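Local atomic coordinates of type VI secretion system component (Escherichia coli O6, PDB entry 2P5Z), a protein that forms part of the type VI secretion system and resembles the phage T4 tail proteins gp27 and gp5, probably acting in its cell-puncturing spike. Residues L19-L24 and E59-Q64; S26-L31 and I47-S52; V30-G35 and S351-R356; T92-L97 and A104-R109. All blocks are in the same frame, centred on the assembly; numbering follows the deposited sequence.

Contact 1 of 4, residues L19-L24 and E59-Q64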
loop_
_atom_site.group_PDB
_atom_site.type_symbol
_atom_site.label_atom_id
_atom_site.label_comp_id
_atom_site.label_asym_id
_atom_site.label_seq_id
_atom_site.Cartn_x
_atom_site.Cartn_y
_atom_site.Cartn_z
ATOM N N LEU A 19 -12.158 -15.478 -30.566
ATOM C CA LEU A 19 -12.205 -14.102 -30.153
ATOM C C LEU A 19 -12.653 -13.325 -31.369
ATOM O O LEU A 19 -11.999 -13.364 -32.416
ATOM C CB LEU A 19 -10.806 -13.623 -29.760
ATOM C CG LEU A 19 -10.526 -12.407 -28.855
ATOM C CD1 LEU A 19 -9.462 -11.570 -29.517
ATOM C CD2 LEU A 19 -11.743 -11.533 -28.478
ATOM N N LYS A 20 -13.772 -12.625 -31.232
ATOM C CA LYS A 20 -14.246 -11.755 -32.293
ATOM C C LYS A 20 -14.212 -10.338 -31.820
ATOM O O LYS A 20 -14.828 -10.006 -30.831
ATOM C CB LYS A 20 -15.668 -12.101 -32.679
ATOM C CG LYS A 20 -15.772 -12.964 -33.911
ATOM C CD LYS A 20 -17.222 -13.414 -34.118
ATOM C CE LYS A 20 -17.699 -14.283 -32.949
ATOM N NZ LYS A 20 -19.154 -14.605 -33.003
ATOM N N ILE A 21 -13.473 -9.504 -32.523
ATOM C CA ILE A 21 -13.487 -8.093 -32.266
ATOM C C ILE A 21 -14.145 -7.389 -33.448
ATOM O O ILE A 21 -13.631 -7.473 -34.558
ATOM C CB ILE A 21 -12.069 -7.570 -32.135
ATOM C CG1 ILE A 21 -11.317 -8.341 -31.045
ATOM C CG2 ILE A 21 -12.081 -6.046 -31.875
ATOM C CD1 ILE A 21 -9.790 -8.237 -31.195
ATOM N N ARG A 22 -15.261 -6.704 -33.208
ATOM C CA ARG A 22 -16.024 -6.015 -34.250
ATOM C C ARG A 22 -15.203 -5.064 -35.126
ATOM O O ARG A 22 -14.488 -4.193 -34.632
ATOM C CB ARG A 22 -17.223 -5.283 -33.632
ATOM C CG ARG A 22 -17.727 -4.034 -34.399
ATOM C CD ARG A 22 -18.785 -3.254 -33.613
ATOM N NE ARG A 22 -20.140 -3.691 -33.933
ATOM C CZ ARG A 22 -20.831 -4.630 -33.279
ATOM N NH1 ARG A 22 -22.060 -4.933 -33.679
ATOM N NH2 ARG A 22 -20.315 -5.263 -32.229
ATOM N N GLY A 23 -15.292 -5.281 -36.437
ATOM C CA GLY A 23 -14.693 -4.401 -37.423
ATOM C C GLY A 23 -13.311 -4.823 -37.853
ATOM O O GLY A 23 -12.685 -4.151 -38.667
ATOM N N LEU A 24 -12.825 -5.938 -37.326
ATOM C CA LEU A 24 -11.423 -6.279 -37.515
ATOM C C LEU A 24 -11.209 -7.233 -38.686
ATOM O O LEU A 24 -11.696 -8.368 -38.671
ATOM C CB LEU A 24 -10.831 -6.871 -36.228
ATOM C CG LEU A 24 -9.316 -7.041 -36.210
ATOM C CD1 LEU A 24 -8.609 -5.688 -36.387
ATOM C CD2 LEU A 24 -8.881 -7.716 -34.931
ATOM N N GLU A 59 -5.867 1.668 -32.856
ATOM C CA GLU A 59 -7.140 2.331 -33.184
ATOM C C GLU A 59 -8.196 1.403 -33.795
ATOM O O GLU A 59 -9.394 1.644 -33.645
ATOM C CB GLU A 59 -6.925 3.572 -34.067
ATOM C CG GLU A 59 -5.762 3.474 -35.056
ATOM C CD GLU A 59 -4.446 3.944 -34.453
ATOM O OE1 GLU A 59 -3.495 3.138 -34.372
ATOM O OE2 GLU A 59 -4.375 5.119 -34.030
ATOM N N SER A 60 -7.757 0.315 -34.430
ATOM C CA SER A 60 -8.682 -0.687 -34.984
ATOM C C SER A 60 -9.286 -1.571 -33.907
ATOM O O SER A 60 -10.178 -2.366 -34.184
ATOM C CB SER A 60 -7.968 -1.600 -35.984
ATOM O OG SER A 60 -7.018 -0.876 -36.734
ATOM N N VAL A 61 -8.787 -1.458 -32.684
ATOM C CA VAL A 61 -9.060 -2.478 -31.688
ATOM C C VAL A 61 -9.566 -1.885 -30.367
ATOM O O VAL A 61 -10.559 -2.370 -29.821
ATOM C CB VAL A 61 -7.825 -3.444 -31.572
ATOM C CG1 VAL A 61 -7.566 -3.915 -30.193
ATOM C CG2 VAL A 61 -8.018 -4.637 -32.471
ATOM N N LEU A 62 -8.915 -0.823 -29.885
ATOM C CA LEU A 62 -9.287 -0.171 -28.614
ATOM C C LEU A 62 -10.677 0.415 -28.652
ATOM O O LEU A 62 -11.050 1.061 -29.619
ATOM C CB LEU A 62 -8.307 0.940 -28.260
ATOM C CG LEU A 62 -6.915 0.466 -27.845
ATOM C CD1 LEU A 62 -5.966 1.672 -27.699
ATOM C CD2 LEU A 62 -7.006 -0.394 -26.568
ATOM N N MET A 63 -11.437 0.143 -27.597
ATOM C CA MET A 63 -12.836 0.539 -27.447
ATOM C C MET A 63 -13.847 -0.201 -28.351
ATOM O O MET A 63 -15.054 -0.066 -28.159
ATOM C CB MET A 63 -13.010 2.076 -27.404
ATOM C CG MET A 63 -12.359 2.740 -26.138
ATOM S SD MET A 63 -13.159 2.220 -24.573
ATOM C CE MET A 63 -14.735 3.042 -24.748
ATOM N N GLN A 64 -13.371 -1.039 -29.272
ATOM C CA GLN A 64 -14.259 -1.976 -30.003
ATOM C C GLN A 64 -14.866 -3.088 -29.156
ATOM O O GLN A 64 -14.286 -3.499 -28.162
ATOM C CB GLN A 64 -13.521 -2.627 -31.171
ATOM C CG GLN A 64 -13.069 -1.655 -32.249
ATOM C CD GLN A 64 -14.237 -0.909 -32.831
ATOM O OE1 GLN A 64 -15.331 -1.459 -32.996
ATOM N NE2 GLN A 64 -14.033 0.348 -33.115
#

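Contact 2 of 4, residues S26-L31 and I47-S52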
loop_
_atom_site.group_PDB
_atom_site.type_symbol
_atom_site.label_atom_id
_atom_site.label_comp_id
_atom_site.label_asym_id
_atom_site.label_seq_id
_atom_site.Cartn_x
_atom_site.Cartn_y
_atom_site.Cartn_z
ATOM N N SER A 26 -8.177 -8.221 -39.871
ATOM C CA SER A 26 -7.093 -9.101 -39.499
ATOM C C SER A 26 -7.611 -10.371 -38.850
ATOM O O SER A 26 -8.450 -10.308 -37.957
ATOM C CB SER A 26 -6.155 -8.375 -38.550
ATOM O OG SER A 26 -5.711 -7.166 -39.128
ATOM N N PRO A 27 -7.151 -11.528 -39.346
ATOM C CA PRO A 27 -7.498 -12.840 -38.803
ATOM C C PRO A 27 -7.014 -12.964 -37.376
ATOM O O PRO A 27 -5.923 -12.508 -37.060
ATOM C CB PRO A 27 -6.718 -13.810 -39.697
ATOM C CG PRO A 27 -5.639 -12.966 -40.344
ATOM C CD PRO A 27 -6.252 -11.626 -40.512
ATOM N N VAL A 28 -7.822 -13.552 -36.508
ATOM C CA VAL A 28 -7.449 -13.640 -35.108
ATOM C C VAL A 28 -7.418 -15.091 -34.693
ATOM O O VAL A 28 -8.448 -15.772 -34.666
ATOM C CB VAL A 28 -8.430 -12.839 -34.194
ATOM C CG1 VAL A 28 -8.220 -13.170 -32.706
ATOM C CG2 VAL A 28 -8.283 -11.347 -34.435
ATOM N N ASP A 29 -6.227 -15.563 -34.359
ATOM C CA ASP A 29 -6.054 -16.945 -33.977
ATOM C C ASP A 29 -5.528 -17.034 -32.538
ATOM O O ASP A 29 -4.378 -16.694 -32.269
ATOM C CB ASP A 29 -5.111 -17.615 -34.974
ATOM C CG ASP A 29 -5.062 -19.118 -34.821
ATOM O OD1 ASP A 29 -6.021 -19.703 -34.251
ATOM O OD2 ASP A 29 -4.053 -19.718 -35.282
ATOM N N VAL A 30 -6.380 -17.504 -31.630
ATOM C CA VAL A 30 -6.075 -17.487 -30.206
ATOM C C VAL A 30 -4.906 -18.392 -29.841
ATOM O O VAL A 30 -4.961 -19.604 -30.028
ATOM C CB VAL A 30 -7.319 -17.843 -29.351
ATOM C CG1 VAL A 30 -6.973 -17.883 -27.869
ATOM C CG2 VAL A 30 -8.443 -16.846 -29.603
ATOM N N LEU A 31 -3.844 -17.772 -29.333
ATOM C CA LEU A 31 -2.654 -18.469 -28.876
ATOM C C LEU A 31 -2.852 -18.961 -27.458
ATOM O O LEU A 31 -3.044 -20.148 -27.227
ATOM C CB LEU A 31 -1.468 -17.531 -28.936
ATOM C CG LEU A 31 -0.086 -18.111 -28.665
ATOM C CD1 LEU A 31 0.180 -19.261 -29.599
ATOM C CD2 LEU A 31 0.956 -17.036 -28.854
ATOM N N ILE A 47 -6.026 -11.968 -23.506
ATOM C CA ILE A 47 -6.109 -12.953 -24.588
ATOM C C ILE A 47 -5.008 -12.727 -25.593
ATOM O O ILE A 47 -4.932 -11.669 -26.223
ATOM C CB ILE A 47 -7.447 -12.839 -25.312
ATOM C CG1 ILE A 47 -8.598 -12.998 -24.315
ATOM C CG2 ILE A 47 -7.550 -13.892 -26.400
ATOM C CD1 ILE A 47 -9.931 -12.542 -24.847
ATOM N N GLN A 48 -4.123 -13.705 -25.728
ATOM C CA GLN A 48 -3.090 -13.616 -26.761
ATOM C C GLN A 48 -3.562 -14.271 -28.034
ATOM O O GLN A 48 -4.304 -15.258 -28.011
ATOM C CB GLN A 48 -1.780 -14.248 -26.324
ATOM C CG GLN A 48 -1.011 -13.413 -25.350
ATOM C CD GLN A 48 0.393 -13.925 -25.131
ATOM O OE1 GLN A 48 0.933 -14.660 -25.956
ATOM N NE2 GLN A 48 1.001 -13.526 -24.022
ATOM N N PHE A 49 -3.143 -13.698 -29.147
ATOM C CA PHE A 49 -3.476 -14.258 -30.435
ATOM C C PHE A 49 -2.397 -14.026 -31.482
ATOM O O PHE A 49 -1.545 -13.136 -31.338
ATOM C CB PHE A 49 -4.867 -13.799 -30.918
ATOM C CG PHE A 49 -4.977 -12.329 -31.270
ATOM C CD1 PHE A 49 -4.799 -11.896 -32.585
ATOM C CD2 PHE A 49 -5.358 -11.393 -30.298
ATOM C CE1 PHE A 49 -4.950 -10.541 -32.927
ATOM C CE2 PHE A 49 -5.504 -10.042 -30.628
ATOM C CZ PHE A 49 -5.311 -9.615 -31.954
ATOM N N THR A 50 -2.429 -14.836 -32.535
ATOM C CA THR A 50 -1.536 -14.593 -33.661
ATOM C C THR A 50 -2.356 -14.171 -34.844
ATOM O O THR A 50 -3.559 -14.470 -34.914
ATOM C CB THR A 50 -0.662 -15.807 -34.019
ATOM O OG1 THR A 50 -1.489 -16.981 -34.117
ATOM C CG2 THR A 50 0.388 -16.020 -32.939
ATOM N N SER A 51 -1.707 -13.442 -35.746
ATOM C CA SER A 51 -2.348 -12.945 -36.955
ATOM C C SER A 51 -1.341 -12.822 -38.110
ATOM O O SER A 51 -0.152 -12.560 -37.893
ATOM C CB SER A 51 -2.990 -11.588 -36.691
ATOM O OG SER A 51 -3.600 -11.075 -37.868
ATOM N N SER A 52 -1.834 -12.988 -39.335
ATOM C CA SER A 52 -1.032 -12.782 -40.552
ATOM C C SER A 52 -0.703 -11.305 -40.737
ATOM O O SER A 52 0.291 -10.947 -41.364
ATOM C CB SER A 52 -1.798 -13.276 -41.775
ATOM O OG SER A 52 -2.714 -14.289 -41.400
#

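Contact 3 of 4, residues V30-G35 and S351-R356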
loop_
_atom_site.group_PDB
_atom_site.type_symbol
_atom_site.label_atom_id
_atom_site.label_comp_id
_atom_site.label_asym_id
_atom_site.label_seq_id
_atom_site.Cartn_x
_atom_site.Cartn_y
_atom_site.Cartn_z
ATOM N N VAL A 30 -6.380 -17.504 -31.630
ATOM C CA VAL A 30 -6.075 -17.487 -30.206
ATOM C C VAL A 30 -4.906 -18.392 -29.841
ATOM O O VAL A 30 -4.961 -19.604 -30.028
ATOM C CB VAL A 30 -7.319 -17.843 -29.351
ATOM C CG1 VAL A 30 -6.973 -17.883 -27.869
ATOM C CG2 VAL A 30 -8.443 -16.846 -29.603
ATOM N N LEU A 31 -3.844 -17.772 -29.333
ATOM C CA LEU A 31 -2.654 -18.469 -28.876
ATOM C C LEU A 31 -2.852 -18.961 -27.458
ATOM O O LEU A 31 -3.044 -20.148 -27.227
ATOM C CB LEU A 31 -1.468 -17.531 -28.936
ATOM C CG LEU A 31 -0.086 -18.111 -28.665
ATOM C CD1 LEU A 31 0.180 -19.261 -29.599
ATOM C CD2 LEU A 31 0.956 -17.036 -28.854
ATOM N N THR A 32 -2.820 -18.036 -26.503
ATOM C CA THR A 32 -3.088 -18.374 -25.100
ATOM C C THR A 32 -3.969 -17.322 -24.410
ATOM O O THR A 32 -4.062 -16.182 -24.869
ATOM C CB THR A 32 -1.764 -18.589 -24.309
ATOM O OG1 THR A 32 -2.056 -19.111 -23.007
ATOM C CG2 THR A 32 -0.962 -17.310 -24.197
ATOM N N PHE A 33 -4.620 -17.708 -23.316
ATOM C CA PHE A 33 -5.350 -16.739 -22.523
ATOM C C PHE A 33 -5.334 -16.969 -21.015
ATOM O O PHE A 33 -5.187 -18.092 -20.536
ATOM C CB PHE A 33 -6.793 -16.582 -23.019
ATOM C CG PHE A 33 -7.737 -17.618 -22.497
ATOM C CD1 PHE A 33 -8.032 -18.738 -23.246
ATOM C CD2 PHE A 33 -8.347 -17.476 -21.275
ATOM C CE1 PHE A 33 -8.924 -19.691 -22.779
ATOM C CE2 PHE A 33 -9.216 -18.438 -20.811
ATOM C CZ PHE A 33 -9.505 -19.546 -21.553
ATOM N N GLU A 34 -5.553 -15.880 -20.285
ATOM C CA GLU A 34 -5.736 -15.910 -18.849
ATOM C C GLU A 34 -6.922 -15.014 -18.508
ATOM O O GLU A 34 -6.971 -13.860 -18.938
ATOM C CB GLU A 34 -4.470 -15.418 -18.168
ATOM C CG GLU A 34 -4.293 -15.931 -16.759
ATOM C CD GLU A 34 -2.850 -16.307 -16.475
ATOM O OE1 GLU A 34 -1.963 -15.932 -17.282
ATOM O OE2 GLU A 34 -2.605 -16.981 -15.448
ATOM N N GLY A 35 -7.887 -15.567 -17.772
ATOM C CA GLY A 35 -9.102 -14.857 -17.378
ATOM C C GLY A 35 -9.368 -14.846 -15.871
ATOM O O GLY A 35 -8.953 -15.752 -15.157
ATOM N N SER A 351 -7.883 -20.463 -17.764
ATOM C CA SER A 351 -6.745 -20.569 -18.706
ATOM C C SER A 351 -6.862 -21.624 -19.825
ATOM O O SER A 351 -7.590 -22.613 -19.696
ATOM C CB SER A 351 -5.445 -20.827 -17.954
ATOM O OG SER A 351 -4.419 -20.086 -18.579
ATOM N N ALA A 352 -6.133 -21.385 -20.913
ATOM C CA ALA A 352 -5.877 -22.375 -21.955
ATOM C C ALA A 352 -4.758 -21.897 -22.838
ATOM O O ALA A 352 -4.278 -20.755 -22.710
ATOM C CB ALA A 352 -7.084 -22.628 -22.797
ATOM N N ALA A 353 -4.344 -22.794 -23.728
ATOM C CA ALA A 353 -3.393 -22.483 -24.785
ATOM C C ALA A 353 -3.646 -23.526 -25.840
ATOM O O ALA A 353 -4.351 -24.508 -25.579
ATOM C CB ALA A 353 -1.967 -22.556 -24.282
ATOM N N ARG A 354 -3.097 -23.312 -27.032
ATOM C CA ARG A 354 -3.211 -24.283 -28.121
ATOM C C ARG A 354 -2.621 -25.665 -27.771
ATOM O O ARG A 354 -3.115 -26.683 -28.243
ATOM C CB ARG A 354 -2.556 -23.730 -29.381
ATOM C CG ARG A 354 -3.400 -22.710 -30.129
ATOM C CD ARG A 354 -2.656 -22.225 -31.357
ATOM N NE ARG A 354 -2.977 -20.840 -31.687
ATOM C CZ ARG A 354 -2.225 -20.077 -32.470
ATOM N NH1 ARG A 354 -1.111 -20.572 -32.994
ATOM N NH2 ARG A 354 -2.574 -18.829 -32.730
ATOM N N ASP A 355 -1.592 -25.685 -26.920
ATOM C CA ASP A 355 -0.991 -26.921 -26.434
ATOM C C ASP A 355 -1.354 -27.303 -24.999
ATOM O O ASP A 355 -0.593 -28.023 -24.357
ATOM C CB ASP A 355 0.534 -26.831 -26.532
ATOM C CG ASP A 355 1.115 -25.709 -25.686
ATOM O OD1 ASP A 355 0.441 -24.675 -25.526
ATOM O OD2 ASP A 355 2.253 -25.854 -25.188
ATOM N N ARG A 356 -2.487 -26.841 -24.476
ATOM C CA ARG A 356 -2.798 -27.107 -23.059
ATOM C C ARG A 356 -4.279 -27.268 -22.769
ATOM O O ARG A 356 -4.698 -28.210 -22.097
ATOM C CB ARG A 356 -2.220 -26.017 -22.153
ATOM C CG ARG A 356 -1.853 -26.520 -20.769
ATOM C CD ARG A 356 -1.463 -25.402 -19.789
ATOM N NE ARG A 356 -1.079 -24.126 -20.415
ATOM C CZ ARG A 356 -1.754 -22.983 -20.282
ATOM N NH1 ARG A 356 -2.863 -22.942 -19.558
ATOM N NH2 ARG A 356 -1.326 -21.881 -20.885
#

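Contact 4 of 4, residues T92-L97 and A104-R109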
loop_
_atom_site.group_PDB
_atom_site.type_symbol
_atom_site.label_atom_id
_atom_site.label_comp_id
_atom_site.label_asym_id
_atom_site.label_seq_id
_atom_site.Cartn_x
_atom_site.Cartn_y
_atom_site.Cartn_z
ATOM N N THR A 92 -10.042 -3.085 -23.893
ATOM C CA THR A 92 -9.497 -2.041 -23.034
ATOM C C THR A 92 -8.020 -1.778 -23.309
ATOM O O THR A 92 -7.535 -0.663 -23.171
ATOM C CB THR A 92 -9.703 -2.484 -21.596
ATOM O OG1 THR A 92 -11.016 -2.087 -21.196
ATOM C CG2 THR A 92 -8.664 -1.911 -20.661
ATOM N N GLY A 93 -7.303 -2.817 -23.722
ATOM C CA GLY A 93 -5.864 -2.728 -23.872
ATOM C C GLY A 93 -5.410 -3.506 -25.081
ATOM O O GLY A 93 -6.035 -4.487 -25.479
ATOM N N PHE A 94 -4.310 -3.080 -25.666
ATOM C CA PHE A 94 -3.835 -3.733 -26.843
ATOM C C PHE A 94 -2.336 -3.744 -26.785
ATOM O O PHE A 94 -1.709 -2.721 -26.480
ATOM C CB PHE A 94 -4.326 -3.001 -28.096
ATOM C CG PHE A 94 -3.626 -3.413 -29.355
ATOM C CD1 PHE A 94 -3.898 -4.642 -29.946
ATOM C CD2 PHE A 94 -2.695 -2.572 -29.954
ATOM C CE1 PHE A 94 -3.254 -5.024 -31.101
ATOM C CE2 PHE A 94 -2.048 -2.941 -31.128
ATOM C CZ PHE A 94 -2.334 -4.168 -31.702
ATOM N N LYS A 95 -1.761 -4.901 -27.095
ATOM C CA LYS A 95 -0.318 -5.046 -27.141
ATOM C C LYS A 95 0.122 -5.747 -28.414
ATOM O O LYS A 95 -0.451 -6.763 -28.787
ATOM C CB LYS A 95 0.144 -5.871 -25.940
ATOM C CG LYS A 95 0.204 -5.125 -24.647
ATOM C CD LYS A 95 0.174 -6.082 -23.515
ATOM C CE LYS A 95 0.739 -5.434 -22.268
ATOM N NZ LYS A 95 0.620 -6.409 -21.150
ATOM N N HIS A 96 1.127 -5.213 -29.091
ATOM C CA HIS A 96 1.817 -6.001 -30.101
ATOM C C HIS A 96 3.029 -6.639 -29.413
ATOM O O HIS A 96 3.911 -5.942 -28.945
ATOM C CB HIS A 96 2.246 -5.114 -31.268
ATOM C CG HIS A 96 2.864 -5.855 -32.424
ATOM N ND1 HIS A 96 2.788 -5.393 -33.724
ATOM C CD2 HIS A 96 3.573 -7.011 -32.482
ATOM C CE1 HIS A 96 3.427 -6.224 -34.524
ATOM N NE2 HIS A 96 3.912 -7.214 -33.796
ATOM N N LEU A 97 3.076 -7.960 -29.357
ATOM C CA LEU A 97 4.109 -8.651 -28.576
ATOM C C LEU A 97 5.397 -9.003 -29.329
ATOM O O LEU A 97 6.482 -8.789 -28.815
ATOM C CB LEU A 97 3.520 -9.895 -27.931
ATOM C CG LEU A 97 2.600 -9.481 -26.803
ATOM C CD1 LEU A 97 1.890 -10.663 -26.221
ATOM C CD2 LEU A 97 3.436 -8.777 -25.756
ATOM N N ALA A 104 2.441 -12.168 -36.453
ATOM C CA ALA A 104 2.724 -11.352 -35.292
ATOM C C ALA A 104 1.879 -11.835 -34.142
ATOM O O ALA A 104 0.821 -12.418 -34.355
ATOM C CB ALA A 104 2.466 -9.895 -35.575
ATOM N N ARG A 105 2.372 -11.617 -32.927
ATOM C CA ARG A 105 1.685 -12.036 -31.707
ATOM C C ARG A 105 1.100 -10.782 -31.060
ATOM O O ARG A 105 1.746 -9.738 -31.033
ATOM C CB ARG A 105 2.695 -12.714 -30.787
ATOM C CG ARG A 105 2.160 -13.384 -29.551
ATOM C CD ARG A 105 3.287 -14.193 -28.953
ATOM N NE ARG A 105 3.500 -13.941 -27.525
ATOM C CZ ARG A 105 4.614 -13.421 -27.001
ATOM N NH1 ARG A 105 5.637 -13.087 -27.777
ATOM N NH2 ARG A 105 4.702 -13.237 -25.687
ATOM N N TYR A 106 -0.131 -10.879 -30.570
ATOM C CA TYR A 106 -0.820 -9.722 -30.011
ATOM C C TYR A 106 -1.492 -10.085 -28.715
ATOM O O TYR A 106 -1.770 -11.259 -28.475
ATOM C CB TYR A 106 -1.895 -9.174 -30.960
ATOM C CG TYR A 106 -1.355 -8.665 -32.269
ATOM C CD1 TYR A 106 -1.350 -9.476 -33.407
ATOM C CD2 TYR A 106 -0.839 -7.376 -32.375
ATOM C CE1 TYR A 106 -0.848 -9.016 -34.613
ATOM C CE2 TYR A 106 -0.333 -6.905 -33.575
ATOM C CZ TYR A 106 -0.335 -7.733 -34.695
ATOM O OH TYR A 106 0.167 -7.265 -35.900
ATOM N N GLU A 107 -1.775 -9.076 -27.890
ATOM C CA GLU A 107 -2.615 -9.294 -26.718
ATOM C C GLU A 107 -3.728 -8.257 -26.593
ATOM O O GLU A 107 -3.530 -7.083 -26.904
ATOM C CB GLU A 107 -1.772 -9.349 -25.445
ATOM C CG GLU A 107 -2.472 -10.050 -24.296
ATOM C CD GLU A 107 -1.610 -10.138 -23.051
ATOM O OE1 GLU A 107 -0.719 -11.010 -23.008
ATOM O OE2 GLU A 107 -1.829 -9.349 -22.105
ATOM N N VAL A 108 -4.910 -8.703 -26.180
ATOM C CA VAL A 108 -5.968 -7.774 -25.841
ATOM C C VAL A 108 -6.538 -8.042 -24.457
ATOM O O VAL A 108 -6.555 -9.186 -23.981
ATOM C CB VAL A 108 -7.127 -7.750 -26.874
ATOM C CG1 VAL A 108 -6.692 -7.067 -28.175
ATOM C CG2 VAL A 108 -7.685 -9.157 -27.118
ATOM N N ARG A 109 -7.001 -6.973 -23.810
ATOM C CA ARG A 109 -7.704 -7.108 -22.553
ATOM C C ARG A 109 -9.189 -6.954 -22.817
ATOM O O ARG A 109 -9.609 -6.001 -23.438
ATOM C CB ARG A 109 -7.220 -6.062 -21.553
ATOM C CG ARG A 109 -7.938 -6.116 -20.207
ATOM C CD ARG A 109 -7.125 -5.421 -19.145
ATOM N NE ARG A 109 -6.274 -6.362 -18.425
ATOM C CZ ARG A 109 -5.251 -6.007 -17.660
ATOM N NH1 ARG A 109 -4.942 -4.733 -17.534
ATOM N NH2 ARG A 109 -4.528 -6.922 -17.044
#

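Contact 1 of 4, residues L19-L24 and E59-Q64
The guanidinium of Arg22 and the amide of Gln64 lie in planes 32° apart, and the two side chains cross at about a right angle. The amide rests beside the aliphatic stem of Arg22, while the guanidinium leads away to a salt bridge with Asp65. Next to this crossing, Gln64 CD sits 3.8 Å from the carbonyl oxygen O of Arg22, and farther down the chain Gln64 CB lies 3.8 Å from Ile21 CG2. The rest of the contact is apolar. Leu24 carries CG opposite its own backbone N (chi1 -170°), which swings both methyls toward the other segment; CD2 comes within 4.0 Å of Val61 CG2, and CD1 reaches Ser60 CB at 4.2 Å. The same Val61 CG2 also meets Ile21 CD1 at 4.2 Å, so one valine methyl is shared between two aliphatic side chains. Two type II beta turns frame this patch: Leu24 N bonds back to Ile21 O at 3.3 Å, and Gln64 N to Val61 O at 3.2 Å, with Gly23 and Met63 taking the positive phi of the third position. The two turns meet where strand 18-21 ends and strand 65-70, its antiparallel neighbour, is about to begin. Behind them Val61 packs on Ile91 and Phe94 of strand 85-99 and on Val108 of strand 104-111, and Leu62 touches Tyr237 of a second subunit.

Contact 2 of 4, residues S26-L31 and I47-S52
Phe49 holds its ring between the backbone N and the carbonyl carbon (chi1 68°), and Val28 places CG1 opposite its own N (chi1 168°); together these torsions lay the valine methyl over one ring face. Val28 CG1 stands 3.9 Å from the centroid of the Phe49 ring, displaced toward the rim on the CG side, a CH-pi contact, while Val28 CG2 reaches Phe49 CE1 at 3.7 Å. The backbones pair as the antiparallel beta hairpin of strands 29-38 and 44-51. Asp29 and Thr50 form a hydrogen-bonded pair, Asp29 N giving to Thr50 O at 2.9 Å and Thr50 N to Asp29 O at 2.7 Å. Val30 and Phe49 follow as the non-hydrogen-bonded pair, and Leu31 N bonds to Gln48 O at 2.9 Å, arriving from well above the carbonyl plane. Where regular pairing gives out, a side chain takes over: Ser51 OG donates to Pro27 O at 2.8 Å, in the carbonyl plane. The two faces differ in character. Val28, Val30, Phe49 and Ile47 lie on the face that packs against Leu19. On the other face Asp29 and Thr50 run side by side, both bonded to Arg354, and Leu31 CD2 lies 3.7 Å from Gln48 OE1, which Arg105 binds. The aspartate probably offsets the charge that the arginine brings onto this face, whereas the face of Val28, Val30 and Phe49 is lined by apolar groups.

Contact 3 of 4, residues V30-G35 and S351-R356
Ser351 OG donates to the carbonyl oxygen O of Phe33 at 2.9 Å, in the carbonyl plane, and shares that acceptor with the weak backbone bond from Ala352 N. At Ala352 the positions are reversed, for its carbonyl oxygen O receives two donors, Phe33 N at 3.1 Å and Thr32 OG1 at 2.8 Å. The threonine hydroxyl reaches it because OG1 is set opposite the backbone N (chi1 -171°). Phe33 turns one ring face to the strand backbone between Ser351 and Ala352, with CE1 3.5 Å from Ala352 CB; His17 and Phe68 meet the same ring edge-to-face. This is an antiparallel ladder between strands 29-38 and 343-353, which joins the hairpin near the N-terminus to a strand more than 300 residues later. A classic beta bulge, where Leu31 and Thr32 both face Gln48, interrupts the other border of strand 29-38. Ala353, paired with Thr32, puts CB 3.7 Å from Thr32 OG1. Beyond it the strand ends, and Arg354 takes over, its N bonding to Leu31 O at 3.2 Å and its NE to Val30 O at 2.9 Å. That oxygen lies near the guanidinium plane, which leaves NH2 for Thr50 and Asp29, whereas Leu31 CD1 sits over the centre of one guanidinium face, 3.8 Å above it. Arg356 folds back, bonding N to Ala353 O and, weakly, NH1 to Ser351 OG.

Contact 4 of 4, residues T92-L97 and A104-R109
Leu97 N bonds to Arg105 O at 2.8 Å, a length matched by the two bonds that Lys95 and Glu107 exchange, Lys95 N to Glu107 O and Glu107 N to Lys95 O. Lys95 and Glu107 thus form a hydrogen-bonded pair in the antiparallel beta hairpin of strands 85-99 and 104-111. The ladder extends to Thr92 N, bonded to Arg109 O at 3.0 Å. On one face Phe94, His96 and Tyr106 make an aromatic cluster. The Tyr106 edge addresses the face of His96, with CE2 3.4 Å above the imidazole plane and the rings inclined at 51°, an edge-to-face arrangement displaced toward the imidazole rim. Phe94 meets the phenol ring rim to rim, its CZ 3.6 Å from Tyr106 CD2, and Val108 CG1 approaches the Phe94 ring edge. Asp53 O and Ile56 N both bond Tyr106 OH, while His96 NE2 bonds to Ser99 OG, so hydrogen bonds hold the polar ends of both rings. Strand 85-99 also pairs antiparallel with a strand of a second subunit, whose Thr235 OG1 bonds His96 N, and the sheet thus runs on across the interface. The opposite face is charged. Lys95 NZ and Glu107 OE2 form a long salt bridge of 3.9 Å between extended side chains that lie alongside each other. Arg105 gives NE to Gln48 and lays its guanidinium under Leu97, whose CB sits 3.8 Å above the guanidinium centre.

How the contacts relate
Strand 29-38 serves contacts 2 and 3, whose centres lie 11 Å apart, and strand 44-51 carries the sheet onward to contact 4, centred 9 Å from contact 2. The join there is made by backbone bonds such as Phe49 O to Tyr106 N at 2.8 Å, and on the face of Leu31 and Arg105, Leu31 CD2 lies 3.7 Å from Arg105 CD, linking contacts 2, 3 and 4. Leu19 of contact 1 packs on the face that carries Val28, Phe49 and Val108: its CD1 is 3.8 Å from both Val28 CG1 and Val108 CG2. Contacts 1 and 4, 11 Å apart, also meet at Phe94 and Val61, and both reach the second subunit.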